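Beta-L-arabinobiosidase (Bacteroides thetaiotaomicron, PDB 5MQR) is a glycosidase that probably cleaves L-arabinofuranosyl linkages as a gut bacterium breaks down plant pectin. Local coordinates at residues V57-E62 with T73-P78; I164-Y169 with Q233-N238; D318-T323 with C1079-R1084; S719-D724 with L1032-D1037. One frame throughout, in Å; residues are numbered along the deposited sequence.

Contact 1: residues V57-E62 with T73-P78; sequences VRANRE and TYNHQP
Arg61 and Thr73 make the one hydrogen bond between the two segments. Arg61 NH2 donates to Thr73 OG1 at 3.1 Å, bent to 144° and with the hydroxyl oxygen lying somewhat out of the guanidinium plane. CG of Arg61 stands anti to the backbone N (chi1 -177°), and a turn at chi3 (-55°) brings the guanidinium back beside the threonine. Nearer the backbone, the two side chains lie obliquely across each other, with Arg61 CB 3.9 Å from Thr73 CG2, so the threonine serves with both of its branches. Next to them the small methyl of Ala59 lets the chains approach: its CB sits 3.8 Å from Asn75 ND2 and 4.0 Å from Thr73 CA. A second shell fixes the polar ends. Asp589 takes the other terminal nitrogen, NH1, in a salt bridge, Glu396 O accepts from Asn75 ND2, and Lys365 NZ hydrogen-bonds Thr73 O. The loop 57-62 follows strand 52-57, which pairs with strand 397-403, whereas Thr73 leads into strand 74-83, the first of a four-stranded antiparallel sheet. An N-terminal strand added to late strands, next to the start of a new blade, is consistent with the ring closure of a beta propeller.

Contact 2: residues I164-Y169 with Q233-N238; sequences ITMGNY and QEILDN
Ile235 CD1 makes the closest approach of helix 226-236 to strand 163-170 here. It lies 3.9 Å from CE of Met166, which is present as selenomethionine, and 4.2 Å from CG2 of Ile164. Met166 and Ile235 meet tip to tip. The Met166 chain leaves the strand with CG between the backbone N and the carbonyl carbon (chi1 55°) and bends at chi3, swinging CE toward the isoleucine. Ile164 comes in at a slant with its CG2 branch. A long flexible side chain suits the wider part of the gap and a beta-branched one the strand, and all three residues are buried. Tyr156 of strand 148-157 packs against both Met166 and Ile235, while Val189 touches Ile164 and Met166, adding to the apolar layer. The other side of the helix is looser and polar. Gln233 is partly exposed and Asp237 exposed, and Gln233 NE2 reaches across one turn to Asp237 OD1 at 3.1 Å; the oxygen is approached from above the carboxylate plane. Asn238 then stands at the N-cap of the short helix 239-242. Thr165 points to the opposite face of the sheet, where Val122 and Phe123 of another four-stranded sheet lie. A four-stranded antiparallel sheet backed by its neighbour in this way is a blade of the N-terminal beta propeller, here covered on its other face by a helix.

Contact 3: residues D318-T323 with C1079-R1084; sequences DGTYAT and CGKGLR
Lys1081 stretches out fully beyond CG and slides past Thr320, the two side chains running in opposite directions. The touch is made by its aliphatic part: Lys1081 CE lies 3.8 Å from Thr320 CG2 and 3.6 Å from Asp318 O. The charged Lys1081 NZ stays 6.5 Å from Asp318 OD1, so any attraction is probably long-range. Thr320 carries its OG1 between the backbone N and the carbonyl carbon (chi1 70°), which turns the hydroxyl to Asp318 OD1 at 2.7 Å and the methyl to the lysine. The same oxygen accepts from Thr320 N at 3.0 Å, forming an Asx turn. Putting an alanine in place of Thr320 would probably cost Asp318 OD1 its hydroxyl donor and deprive Lys1081 CE of the methyl it rests on. At Gly1080 a CB would strike Arg1084 NH2, which bonds Lys1081 O at 3.0 Å. Each segment lies where a hairpin connection runs into its second strand, 321-325 of the BNR-repeat region and 1082-1087 of the C-terminal sheet: a sparse hairpin-to-hairpin contact between domains.

Contact 4: residues S719-D724 with L1032-D1037; sequences SRWLRD and LRPRLD
Trp721 and Leu1032 supply the apolar part: Leu1032 CD2 is 3.8 Å from both CZ3 and CH2 of the indole. Pro1034 CG adds a contact at 4.1 Å from Trp721 CH2, its ring crossing the tryptophan at about a right angle, and lies 3.9 Å from Arg720 NH1. A large flat ring suits this place because it spans two partners, and Trp721 NE1 hydrogen-bonds Asp1023 OD1; an alanine in its place would probably leave Leu1032 CD2 and Pro1034 CG facing a gap and Asp1023 without the indole donor. These segments join two domains. The type I turn Ser719-Leu722 links helices of the glycosidase domain, an alpha-helical barrel in six-hairpin enzymes, while 1032-1037 lies between helix 1022-1029 and strand 1040-1042, against the C-terminal sheet, whose Val1059 touches both Trp721 and Leu1032. Flat groups meet too: with Arg720 CG between the backbone N and the carbonyl carbon (chi1 69°), Trp721 CZ2 lies over one face of the Arg720 guanidinium, offset toward its rim. Polar ends are satisfied beyond the two segments: Arg720 NH2 forms a salt bridge with Asp1023, and NH1 bonds Ala760 O. Arg1035 grips Asp1037 side-on, NE to OD1 at 2.9 Å and NH2 to OD2 at 2.8 Å.

In the fold
Contacts 1 and 2 come first along the chain and share the N-terminal beta-propeller region, with centres about 26 Å apart, each using a different four-stranded sheet. Contact 3 starts later, in the BNR-repeat part, and spans 755 residues to reach the C-terminal sheet. Contact 4 lies within that span along the chain; its centre is about 30 Å from that of contact 3 and about 60 Å from that of contact 1, beyond the centre of the chain. The five-stranded sheet that includes 1053-1061 and 1082-1087 connects the last two: its hairpin meets the propeller region in contact 3, and strand 1053-1061 packs beside contact 4. It therefore stands between the propeller and the helical glycosidase domain.

Contact 1: residues V57-E62 with T73-P78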
loop_
_atom_site.group_PDB
_atom_site.type_symbol
_atom_site.label_atom_id
_atom_site.label_comp_id
_atom_site.label_asym_id
_atom_site.label_seq_id
_atom_site.Cartn_x
_atom_site.Cartn_y
_atom_site.Cartn_z
ATOM N N VAL A 57 -1.132 -22.156 -24.917
ATOM C CA VAL A 57 -1.146 -23.400 -25.696
ATOM C C VAL A 57 -1.584 -24.584 -24.827
ATOM O O VAL A 57 -1.001 -24.831 -23.773
ATOM C CB VAL A 57 0.243 -23.715 -26.304
ATOM C CG1 VAL A 57 0.150 -24.952 -27.174
ATOM C CG2 VAL A 57 0.788 -22.523 -27.100
ATOM N N ARG A 58 -2.624 -25.288 -25.274
ATOM C CA ARG A 58 -3.144 -26.469 -24.598
ATOM C C ARG A 58 -2.869 -27.664 -25.474
ATOM O O ARG A 58 -3.519 -27.843 -26.504
ATOM C CB ARG A 58 -4.658 -26.348 -24.339
ATOM C CG ARG A 58 -5.269 -27.490 -23.532
ATOM C CD ARG A 58 -6.786 -27.427 -23.493
ATOM N NE ARG A 58 -7.272 -28.460 -22.558
ATOM C CZ ARG A 58 -7.328 -29.765 -22.824
ATOM N NH1 ARG A 58 -6.983 -30.220 -24.027
ATOM N NH2 ARG A 58 -7.740 -30.624 -21.883
ATOM N N ALA A 59 -1.908 -28.483 -25.064
ATOM C CA ALA A 59 -1.487 -29.655 -25.860
ATOM C C ALA A 59 -2.649 -30.601 -26.118
ATOM O O ALA A 59 -3.449 -30.857 -25.216
ATOM C CB ALA A 59 -0.362 -30.407 -25.163
ATOM N N ASN A 60 -2.739 -31.113 -27.340
ATOM C CA ASN A 60 -3.753 -32.118 -27.679
ATOM C C ASN A 60 -3.296 -32.943 -28.852
ATOM O O ASN A 60 -3.371 -32.492 -29.992
ATOM C CB ASN A 60 -5.079 -31.430 -28.007
ATOM C CG ASN A 60 -6.278 -32.366 -27.930
ATOM O OD1 ASN A 60 -6.236 -33.537 -28.350
ATOM N ND2 ASN A 60 -7.374 -31.840 -27.403
ATOM N N ARG A 61 -2.845 -34.163 -28.576
ATOM C CA ARG A 61 -2.389 -35.088 -29.619
ATOM C C ARG A 61 -3.519 -35.599 -30.518
ATOM O O ARG A 61 -3.322 -35.816 -31.717
ATOM C CB ARG A 61 -1.673 -36.280 -28.988
ATOM C CG ARG A 61 -1.080 -37.276 -29.996
ATOM C CD ARG A 61 -0.467 -38.455 -29.260
ATOM N NE ARG A 61 0.511 -37.993 -28.281
ATOM C CZ ARG A 61 0.828 -38.595 -27.135
ATOM N NH1 ARG A 61 0.262 -39.729 -26.746
ATOM N NH2 ARG A 61 1.744 -38.028 -26.342
ATOM N N GLU A 62 -4.685 -35.791 -29.919
ATOM C CA GLU A 62 -5.811 -36.425 -30.575
ATOM C C GLU A 62 -6.511 -35.464 -31.508
ATOM O O GLU A 62 -7.104 -35.903 -32.464
ATOM C CB GLU A 62 -6.800 -36.993 -29.548
ATOM C CG GLU A 62 -6.243 -38.180 -28.760
ATOM C CD GLU A 62 -5.340 -37.821 -27.566
ATOM O OE1 GLU A 62 -5.275 -36.652 -27.138
ATOM O OE2 GLU A 62 -4.677 -38.736 -27.043
ATOM N N THR A 73 3.027 -32.750 -27.682
ATOM C CA THR A 73 2.674 -32.724 -26.258
ATOM C C THR A 73 3.834 -32.509 -25.277
ATOM O O THR A 73 3.589 -32.464 -24.079
ATOM C CB THR A 73 1.905 -33.982 -25.840
ATOM O OG1 THR A 73 2.768 -35.113 -25.916
ATOM C CG2 THR A 73 0.681 -34.178 -26.744
ATOM N N TYR A 74 5.061 -32.381 -25.781
ATOM C CA TYR A 74 6.180 -31.827 -25.034
ATOM C C TYR A 74 6.398 -30.406 -25.516
ATOM O O TYR A 74 6.824 -30.197 -26.645
ATOM C CB TYR A 74 7.468 -32.641 -25.221
ATOM C CG TYR A 74 8.668 -32.020 -24.518
ATOM C CD1 TYR A 74 8.879 -32.227 -23.168
ATOM C CD2 TYR A 74 9.578 -31.222 -25.208
ATOM C CE1 TYR A 74 9.964 -31.668 -22.516
ATOM C CE2 TYR A 74 10.662 -30.650 -24.566
ATOM C CZ TYR A 74 10.847 -30.872 -23.218
ATOM O OH TYR A 74 11.919 -30.308 -22.569
ATOM N N ASN A 75 6.104 -29.439 -24.646
ATOM C CA ASN A 75 6.210 -28.025 -24.959
ATOM C C ASN A 75 6.827 -27.351 -23.730
ATOM O O ASN A 75 6.283 -27.493 -22.629
ATOM C CB ASN A 75 4.826 -27.430 -25.257
ATOM C CG ASN A 75 4.089 -28.142 -26.403
ATOM O OD1 ASN A 75 4.402 -27.931 -27.583
ATOM N ND2 ASN A 75 3.096 -28.983 -26.051
ATOM N N HIS A 76 7.938 -26.615 -23.900
ATOM C CA HIS A 76 8.726 -26.136 -22.752
ATOM C C HIS A 76 9.611 -24.945 -23.115
ATOM O O HIS A 76 9.708 -24.565 -24.285
ATOM C CB HIS A 76 9.576 -27.299 -22.239
ATOM C CG HIS A 76 10.123 -27.137 -20.859
ATOM N ND1 HIS A 76 9.436 -26.529 -19.825
ATOM C CD2 HIS A 76 11.287 -27.575 -20.323
ATOM C CE1 HIS A 76 10.157 -26.584 -18.728
ATOM N NE2 HIS A 76 11.284 -27.218 -19.000
ATOM N N GLN A 77 10.213 -24.339 -22.088
ATOM C CA GLN A 77 11.295 -23.364 -22.234
ATOM C C GLN A 77 10.887 -22.124 -23.019
ATOM O O GLN A 77 11.415 -21.870 -24.120
ATOM C CB GLN A 77 12.505 -24.032 -22.864
ATOM C CG GLN A 77 13.765 -23.187 -22.777
ATOM C CD GLN A 77 14.889 -23.910 -22.094
ATOM O OE1 GLN A 77 15.471 -23.387 -21.130
ATOM N NE2 GLN A 77 15.179 -25.139 -22.545
ATOM N N PRO A 78 9.922 -21.364 -22.469
ATOM C CA PRO A 78 9.509 -20.165 -23.165
ATOM C C PRO A 78 10.509 -19.021 -23.047
ATOM O O PRO A 78 11.257 -18.949 -22.066
ATOM C CB PRO A 78 8.167 -19.810 -22.506
ATOM C CG PRO A 78 8.276 -20.361 -21.132
ATOM C CD PRO A 78 9.118 -21.601 -21.255
#

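Contact 2: residues I164-Y169 with Q233-N238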
loop_
_atom_site.group_PDB
_atom_site.type_symbol
_atom_site.label_atom_id
_atom_site.label_comp_id
_atom_site.label_asym_id
_atom_site.label_seq_id
_atom_site.Cartn_x
_atom_site.Cartn_y
_atom_site.Cartn_z
ATOM N N ILE A 164 15.583 -9.717 -33.575
ATOM C CA ILE A 164 16.207 -10.985 -33.954
ATOM C C ILE A 164 15.719 -12.062 -32.988
ATOM O O ILE A 164 15.663 -11.836 -31.767
ATOM C CB ILE A 164 17.752 -10.911 -33.931
ATOM C CG1 ILE A 164 18.275 -9.662 -34.664
ATOM C CG2 ILE A 164 18.377 -12.167 -34.538
ATOM C CD1 ILE A 164 17.869 -9.522 -36.106
ATOM N N THR A 165 15.339 -13.217 -33.524
ATOM C CA THR A 165 15.040 -14.379 -32.688
ATOM C C THR A 165 16.094 -15.444 -32.976
ATOM O O THR A 165 16.657 -15.482 -34.069
ATOM C CB THR A 165 13.590 -14.885 -32.858
ATOM O OG1 THR A 165 13.299 -15.896 -31.880
ATOM C CG2 THR A 165 13.348 -15.424 -34.261
HETATM N N MSE A 166 16.400 -16.271 -31.972
HETATM C CA MSE A 166 17.516 -17.223 -32.085
HETATM C C MSE A 166 17.206 -18.516 -31.388
HETATM O O MSE A 166 16.408 -18.572 -30.449
HETATM C CB MSE A 166 18.843 -16.658 -31.556
HETATM C CG MSE A 166 18.745 -16.162 -30.109
HETATM SE SE MSE A 166 20.385 -15.222 -29.501
HETATM C CE MSE A 166 19.606 -13.439 -29.252
ATOM N N GLY A 167 17.834 -19.574 -31.880
ATOM C CA GLY A 167 17.761 -20.862 -31.250
ATOM C C GLY A 167 18.961 -21.694 -31.600
ATOM O O GLY A 167 19.804 -21.277 -32.401
ATOM N N ASN A 168 19.043 -22.872 -31.002
ATOM C CA ASN A 168 20.228 -23.705 -31.129
ATOM C C ASN A 168 19.864 -25.168 -31.369
ATOM O O ASN A 168 18.884 -25.663 -30.821
ATOM C CB ASN A 168 21.041 -23.536 -29.858
ATOM C CG ASN A 168 22.222 -24.468 -29.793
ATOM O OD1 ASN A 168 23.302 -24.131 -30.262
ATOM N ND2 ASN A 168 22.028 -25.642 -29.193
ATOM N N TYR A 169 20.669 -25.850 -32.180
ATOM C CA TYR A 169 20.506 -27.277 -32.469
ATOM C C TYR A 169 21.619 -28.120 -31.833
ATOM O O TYR A 169 22.792 -27.904 -32.115
ATOM C CB TYR A 169 20.538 -27.487 -33.965
ATOM C CG TYR A 169 19.398 -26.852 -34.726
ATOM C CD1 TYR A 169 18.139 -27.427 -34.720
ATOM C CD2 TYR A 169 19.593 -25.704 -35.499
ATOM C CE1 TYR A 169 17.091 -26.877 -35.439
ATOM C CE2 TYR A 169 18.548 -25.137 -36.214
ATOM C CZ TYR A 169 17.297 -25.736 -36.182
ATOM O OH TYR A 169 16.261 -25.215 -36.895
ATOM N N GLN A 233 25.979 -9.127 -35.240
ATOM C CA GLN A 233 27.287 -8.822 -34.673
ATOM C C GLN A 233 27.194 -8.225 -33.260
ATOM O O GLN A 233 28.081 -8.464 -32.434
ATOM C CB GLN A 233 28.077 -7.881 -35.606
ATOM C CG GLN A 233 29.556 -7.734 -35.248
ATOM C CD GLN A 233 30.275 -9.078 -35.236
ATOM O OE1 GLN A 233 30.271 -9.787 -36.228
ATOM N NE2 GLN A 233 30.866 -9.439 -34.109
ATOM N N GLU A 234 26.131 -7.452 -33.000
ATOM C CA GLU A 234 25.853 -6.895 -31.673
ATOM C C GLU A 234 25.578 -7.973 -30.630
ATOM O O GLU A 234 25.875 -7.772 -29.453
ATOM C CB GLU A 234 24.619 -5.973 -31.682
ATOM C CG GLU A 234 24.823 -4.612 -32.337
ATOM C CD GLU A 234 23.522 -3.858 -32.563
ATOM O OE1 GLU A 234 22.510 -4.116 -31.874
ATOM O OE2 GLU A 234 23.515 -2.990 -33.456
ATOM N N ILE A 235 24.946 -9.072 -31.042
ATOM C CA ILE A 235 24.695 -10.178 -30.138
ATOM C C ILE A 235 26.031 -10.752 -29.706
ATOM O O ILE A 235 26.269 -10.900 -28.509
ATOM C CB ILE A 235 23.852 -11.272 -30.788
ATOM C CG1 ILE A 235 22.423 -10.758 -31.014
ATOM C CG2 ILE A 235 23.849 -12.527 -29.921
ATOM C CD1 ILE A 235 21.642 -11.575 -32.020
ATOM N N LEU A 236 26.889 -11.044 -30.679
ATOM C CA LEU A 236 28.221 -11.604 -30.420
ATOM C C LEU A 236 29.103 -10.677 -29.587
ATOM O O LEU A 236 29.906 -11.146 -28.814
ATOM C CB LEU A 236 28.948 -11.936 -31.729
ATOM C CG LEU A 236 28.388 -13.088 -32.573
ATOM C CD1 LEU A 236 29.087 -13.168 -33.936
ATOM C CD2 LEU A 236 28.520 -14.407 -31.822
ATOM N N ASP A 237 28.933 -9.368 -29.734
ATOM C CA ASP A 237 29.712 -8.394 -28.960
ATOM C C ASP A 237 29.087 -8.053 -27.623
ATOM O O ASP A 237 29.597 -7.194 -26.920
ATOM C CB ASP A 237 29.935 -7.106 -29.778
ATOM C CG ASP A 237 30.757 -7.336 -31.070
ATOM O OD1 ASP A 237 31.454 -8.375 -31.224
ATOM O OD2 ASP A 237 30.689 -6.450 -31.954
ATOM N N ASN A 238 27.994 -8.712 -27.248
ATOM C CA ASN A 238 27.344 -8.418 -26.001
ATOM C C ASN A 238 27.579 -9.569 -25.002
ATOM O O ASN A 238 26.983 -10.638 -25.124
ATOM C CB ASN A 238 25.857 -8.208 -26.238
ATOM C CG ASN A 238 25.153 -7.642 -25.032
ATOM O OD1 ASN A 238 25.429 -8.022 -23.903
ATOM N ND2 ASN A 238 24.246 -6.713 -25.266
#

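Contact 3: residues D318-T323 with C1079-R1084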
loop_
_atom_site.group_PDB
_atom_site.type_symbol
_atom_site.label_atom_id
_atom_site.label_comp_id
_atom_site.label_asym_id
_atom_site.label_seq_id
_atom_site.Cartn_x
_atom_site.Cartn_y
_atom_site.Cartn_z
ATOM N N ASP A 318 8.210 0.437 -12.030
ATOM C CA ASP A 318 8.230 1.391 -10.906
ATOM C C ASP A 318 9.612 1.556 -10.262
ATOM O O ASP A 318 9.719 2.189 -9.241
ATOM C CB ASP A 318 7.177 1.007 -9.843
ATOM C CG ASP A 318 7.496 -0.307 -9.111
ATOM O OD1 ASP A 318 8.541 -0.942 -9.407
ATOM O OD2 ASP A 318 6.697 -0.702 -8.218
ATOM N N GLY A 319 10.661 0.974 -10.833
ATOM C CA GLY A 319 12.014 1.109 -10.287
ATOM C C GLY A 319 12.395 0.058 -9.240
ATOM O O GLY A 319 13.562 -0.024 -8.855
ATOM N N THR A 320 11.445 -0.760 -8.799
ATOM C CA THR A 320 11.734 -1.826 -7.849
ATOM C C THR A 320 12.062 -3.127 -8.603
ATOM O O THR A 320 12.207 -3.121 -9.823
ATOM C CB THR A 320 10.587 -2.011 -6.842
ATOM O OG1 THR A 320 9.436 -2.563 -7.486
ATOM C CG2 THR A 320 10.243 -0.675 -6.176
ATOM N N TYR A 321 12.244 -4.214 -7.859
ATOM C CA TYR A 321 12.718 -5.452 -8.405
ATOM C C TYR A 321 11.820 -6.608 -7.945
ATOM O O TYR A 321 11.145 -6.504 -6.913
ATOM C CB TYR A 321 14.173 -5.643 -7.985
ATOM C CG TYR A 321 15.113 -4.606 -8.595
ATOM C CD1 TYR A 321 15.303 -3.352 -7.995
ATOM C CD2 TYR A 321 15.813 -4.881 -9.748
ATOM C CE1 TYR A 321 16.175 -2.405 -8.539
ATOM C CE2 TYR A 321 16.670 -3.950 -10.302
ATOM C CZ TYR A 321 16.846 -2.707 -9.689
ATOM O OH TYR A 321 17.700 -1.801 -10.256
ATOM N N ALA A 322 11.796 -7.675 -8.747
ATOM C CA ALA A 322 11.027 -8.874 -8.466
ATOM C C ALA A 322 11.747 -10.122 -8.986
ATOM O O ALA A 322 12.402 -10.094 -10.034
ATOM C CB ALA A 322 9.635 -8.795 -9.075
ATOM N N THR A 323 11.615 -11.213 -8.226
ATOM C CA THR A 323 12.025 -12.542 -8.677
ATOM C C THR A 323 10.788 -13.412 -8.767
ATOM O O THR A 323 9.884 -13.267 -7.951
ATOM C CB THR A 323 13.057 -13.182 -7.741
ATOM O OG1 THR A 323 12.725 -12.864 -6.383
ATOM C CG2 THR A 323 14.407 -12.665 -8.047
ATOM N N CYS A 1079 2.095 0.080 -2.523
ATOM C CA CYS A 1079 1.089 0.715 -3.359
ATOM C C CYS A 1079 1.726 1.806 -4.210
ATOM O O CYS A 1079 1.033 2.705 -4.666
ATOM C CB CYS A 1079 -0.041 1.277 -2.489
ATOM S SG CYS A 1079 0.516 2.678 -1.478
ATOM N N GLY A 1080 3.042 1.724 -4.429
ATOM C CA GLY A 1080 3.770 2.757 -5.183
ATOM C C GLY A 1080 4.643 3.652 -4.319
ATOM O O GLY A 1080 4.503 3.690 -3.101
ATOM N N LYS A 1081 5.569 4.350 -4.957
ATOM C CA LYS A 1081 6.439 5.260 -4.249
ATOM C C LYS A 1081 5.790 6.634 -4.095
ATOM O O LYS A 1081 4.905 7.009 -4.849
ATOM C CB LYS A 1081 7.752 5.405 -4.983
ATOM C CG LYS A 1081 8.523 4.110 -5.094
ATOM C CD LYS A 1081 9.914 4.395 -5.651
ATOM C CE LYS A 1081 10.693 3.135 -5.957
ATOM N NZ LYS A 1081 12.109 3.484 -6.326
ATOM N N GLY A 1082 6.247 7.372 -3.100
ATOM C CA GLY A 1082 5.859 8.756 -2.916
ATOM C C GLY A 1082 4.739 8.984 -1.916
ATOM O O GLY A 1082 4.460 8.137 -1.057
ATOM N N LEU A 1083 4.118 10.150 -2.050
ATOM C CA LEU A 1083 3.119 10.643 -1.137
ATOM C C LEU A 1083 1.754 10.369 -1.737
ATOM O O LEU A 1083 1.493 10.799 -2.835
ATOM C CB LEU A 1083 3.302 12.163 -0.949
ATOM C CG LEU A 1083 2.281 12.889 -0.075
ATOM C CD1 LEU A 1083 2.304 12.358 1.357
ATOM C CD2 LEU A 1083 2.535 14.397 -0.123
ATOM N N ARG A 1084 0.872 9.696 -1.007
ATOM C CA ARG A 1084 -0.434 9.330 -1.555
ATOM C C ARG A 1084 -1.544 9.582 -0.574
ATOM O O ARG A 1084 -1.367 9.432 0.626
ATOM C CB ARG A 1084 -0.460 7.858 -1.941
ATOM C CG ARG A 1084 0.251 7.606 -3.238
ATOM C CD ARG A 1084 0.389 6.120 -3.575
ATOM N NE ARG A 1084 1.558 5.965 -4.440
ATOM C CZ ARG A 1084 1.535 5.945 -5.761
ATOM N NH1 ARG A 1084 0.389 5.977 -6.413
ATOM N NH2 ARG A 1084 2.670 5.853 -6.433
#

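Contact 4: residues S719-D724 with L1032-D1037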
loop_
_atom_site.group_PDB
_atom_site.type_symbol
_atom_site.label_atom_id
_atom_site.label_comp_id
_atom_site.label_asym_id
_atom_site.label_seq_id
_atom_site.Cartn_x
_atom_site.Cartn_y
_atom_site.Cartn_z
ATOM N N SER A 719 -10.066 16.861 20.045
ATOM C CA SER A 719 -11.114 15.855 20.053
ATOM C C SER A 719 -11.898 15.772 18.755
ATOM O O SER A 719 -12.653 14.823 18.562
ATOM C CB SER A 719 -12.068 16.084 21.213
ATOM O OG SER A 719 -11.354 16.083 22.446
ATOM N N ARG A 720 -11.733 16.748 17.861
ATOM C CA ARG A 720 -12.496 16.753 16.609
ATOM C C ARG A 720 -12.151 15.563 15.711
ATOM O O ARG A 720 -12.922 15.256 14.810
ATOM C CB ARG A 720 -12.340 18.074 15.854
ATOM C CG ARG A 720 -10.948 18.316 15.279
ATOM C CD ARG A 720 -10.831 19.717 14.698
ATOM N NE ARG A 720 -9.435 20.067 14.410
ATOM C CZ ARG A 720 -9.034 20.957 13.495
ATOM N NH1 ARG A 720 -9.916 21.580 12.723
ATOM N NH2 ARG A 720 -7.730 21.200 13.325
ATOM N N TRP A 721 -11.015 14.901 15.976
ATOM C CA TRP A 721 -10.549 13.744 15.203
ATOM C C TRP A 721 -11.102 12.403 15.648
ATOM O O TRP A 721 -10.904 11.398 14.959
ATOM C CB TRP A 721 -9.008 13.698 15.178
ATOM C CG TRP A 721 -8.446 14.939 14.602
ATOM C CD1 TRP A 721 -7.889 15.974 15.293
ATOM C CD2 TRP A 721 -8.443 15.330 13.224
ATOM N NE1 TRP A 721 -7.510 16.965 14.433
ATOM C CE2 TRP A 721 -7.850 16.602 13.155
ATOM C CE3 TRP A 721 -8.883 14.727 12.036
ATOM C CZ2 TRP A 721 -7.684 17.287 11.961
ATOM C CZ3 TRP A 721 -8.718 15.409 10.844
ATOM C CH2 TRP A 721 -8.114 16.686 10.815
ATOM N N LEU A 722 -11.782 12.378 16.793
ATOM C CA LEU A 722 -12.396 11.164 17.301
ATOM C C LEU A 722 -13.573 10.806 16.412
ATOM O O LEU A 722 -14.414 11.648 16.113
ATOM C CB LEU A 722 -12.870 11.340 18.742
ATOM C CG LEU A 722 -11.835 11.705 19.796
ATOM C CD1 LEU A 722 -12.550 11.906 21.115
ATOM C CD2 LEU A 722 -10.724 10.673 19.902
ATOM N N ARG A 723 -13.652 9.538 16.028
ATOM C CA ARG A 723 -14.570 9.108 14.978
ATOM C C ARG A 723 -16.016 9.053 15.454
ATOM O O ARG A 723 -16.910 9.356 14.688
ATOM C CB ARG A 723 -14.139 7.744 14.415
ATOM C CG ARG A 723 -12.810 7.764 13.635
ATOM C CD ARG A 723 -12.438 6.363 13.143
ATOM N NE ARG A 723 -13.490 5.916 12.233
ATOM C CZ ARG A 723 -13.509 6.115 10.919
ATOM N NH1 ARG A 723 -12.489 6.712 10.293
ATOM N NH2 ARG A 723 -14.564 5.718 10.223
ATOM N N ASP A 724 -16.254 8.640 16.703
ATOM C CA ASP A 724 -17.615 8.594 17.224
ATOM C C ASP A 724 -17.993 10.015 17.684
ATOM O O ASP A 724 -17.402 10.539 18.623
ATOM C CB ASP A 724 -17.746 7.576 18.352
ATOM C CG ASP A 724 -19.188 7.338 18.786
ATOM O OD1 ASP A 724 -20.089 8.141 18.498
ATOM O OD2 ASP A 724 -19.418 6.322 19.464
ATOM N N LEU A 1032 -2.541 17.458 7.055
ATOM C CA LEU A 1032 -3.923 17.547 6.571
ATOM C C LEU A 1032 -4.501 18.893 6.971
ATOM O O LEU A 1032 -4.619 19.172 8.153
ATOM C CB LEU A 1032 -4.786 16.426 7.135
ATOM C CG LEU A 1032 -6.291 16.450 6.797
ATOM C CD1 LEU A 1032 -6.572 16.383 5.302
ATOM C CD2 LEU A 1032 -6.970 15.288 7.502
ATOM N N ARG A 1033 -4.853 19.715 5.986
ATOM C CA ARG A 1033 -5.357 21.068 6.247
ATOM C C ARG A 1033 -6.875 21.163 6.124
ATOM O O ARG A 1033 -7.408 21.236 5.029
ATOM C CB ARG A 1033 -4.689 22.066 5.291
ATOM C CG ARG A 1033 -3.153 21.967 5.244
ATOM C CD ARG A 1033 -2.476 22.293 6.573
ATOM N NE ARG A 1033 -2.761 23.658 7.011
ATOM C CZ ARG A 1033 -2.519 24.142 8.233
ATOM N NH1 ARG A 1033 -1.970 23.378 9.190
ATOM N NH2 ARG A 1033 -2.828 25.410 8.515
ATOM N N PRO A 1034 -7.590 21.172 7.254
ATOM C CA PRO A 1034 -9.051 21.077 7.105
ATOM C C PRO A 1034 -9.650 22.261 6.386
ATOM O O PRO A 1034 -9.137 23.365 6.508
ATOM C CB PRO A 1034 -9.548 21.006 8.557
ATOM C CG PRO A 1034 -8.373 20.465 9.317
ATOM C CD PRO A 1034 -7.172 21.073 8.664
ATOM N N ARG A 1035 -10.706 22.014 5.619
ATOM C CA ARG A 1035 -11.356 23.033 4.798
ATOM C C ARG A 1035 -12.860 22.915 4.846
ATOM O O ARG A 1035 -13.401 21.872 5.202
ATOM C CB ARG A 1035 -10.932 22.892 3.340
ATOM C CG ARG A 1035 -9.464 23.169 3.084
ATOM C CD ARG A 1035 -9.046 22.525 1.795
ATOM N NE ARG A 1035 -9.682 23.172 0.649
ATOM C CZ ARG A 1035 -9.056 23.898 -0.279
ATOM N NH1 ARG A 1035 -7.746 24.100 -0.241
ATOM N NH2 ARG A 1035 -9.756 24.439 -1.277
ATOM N N LEU A 1036 -13.530 23.986 4.434
ATOM C CA LEU A 1036 -14.998 24.029 4.353
ATOM C C LEU A 1036 -15.559 23.309 3.140
ATOM O O LEU A 1036 -16.714 22.921 3.148
ATOM C CB LEU A 1036 -15.484 25.476 4.296
ATOM C CG LEU A 1036 -15.124 26.344 5.496
ATOM C CD1 LEU A 1036 -15.252 27.814 5.157
ATOM C CD2 LEU A 1036 -15.984 25.974 6.689
ATOM N N ASP A 1037 -14.755 23.165 2.094
ATOM C CA ASP A 1037 -15.234 22.690 0.787
ATOM C C ASP A 1037 -14.943 21.183 0.625
ATOM O O ASP A 1037 -14.636 20.516 1.610
ATOM C CB ASP A 1037 -14.638 23.573 -0.343
ATOM C CG ASP A 1037 -13.115 23.432 -0.488
ATOM O OD1 ASP A 1037 -12.510 22.559 0.170
ATOM O OD2 ASP A 1037 -12.503 24.192 -1.268
#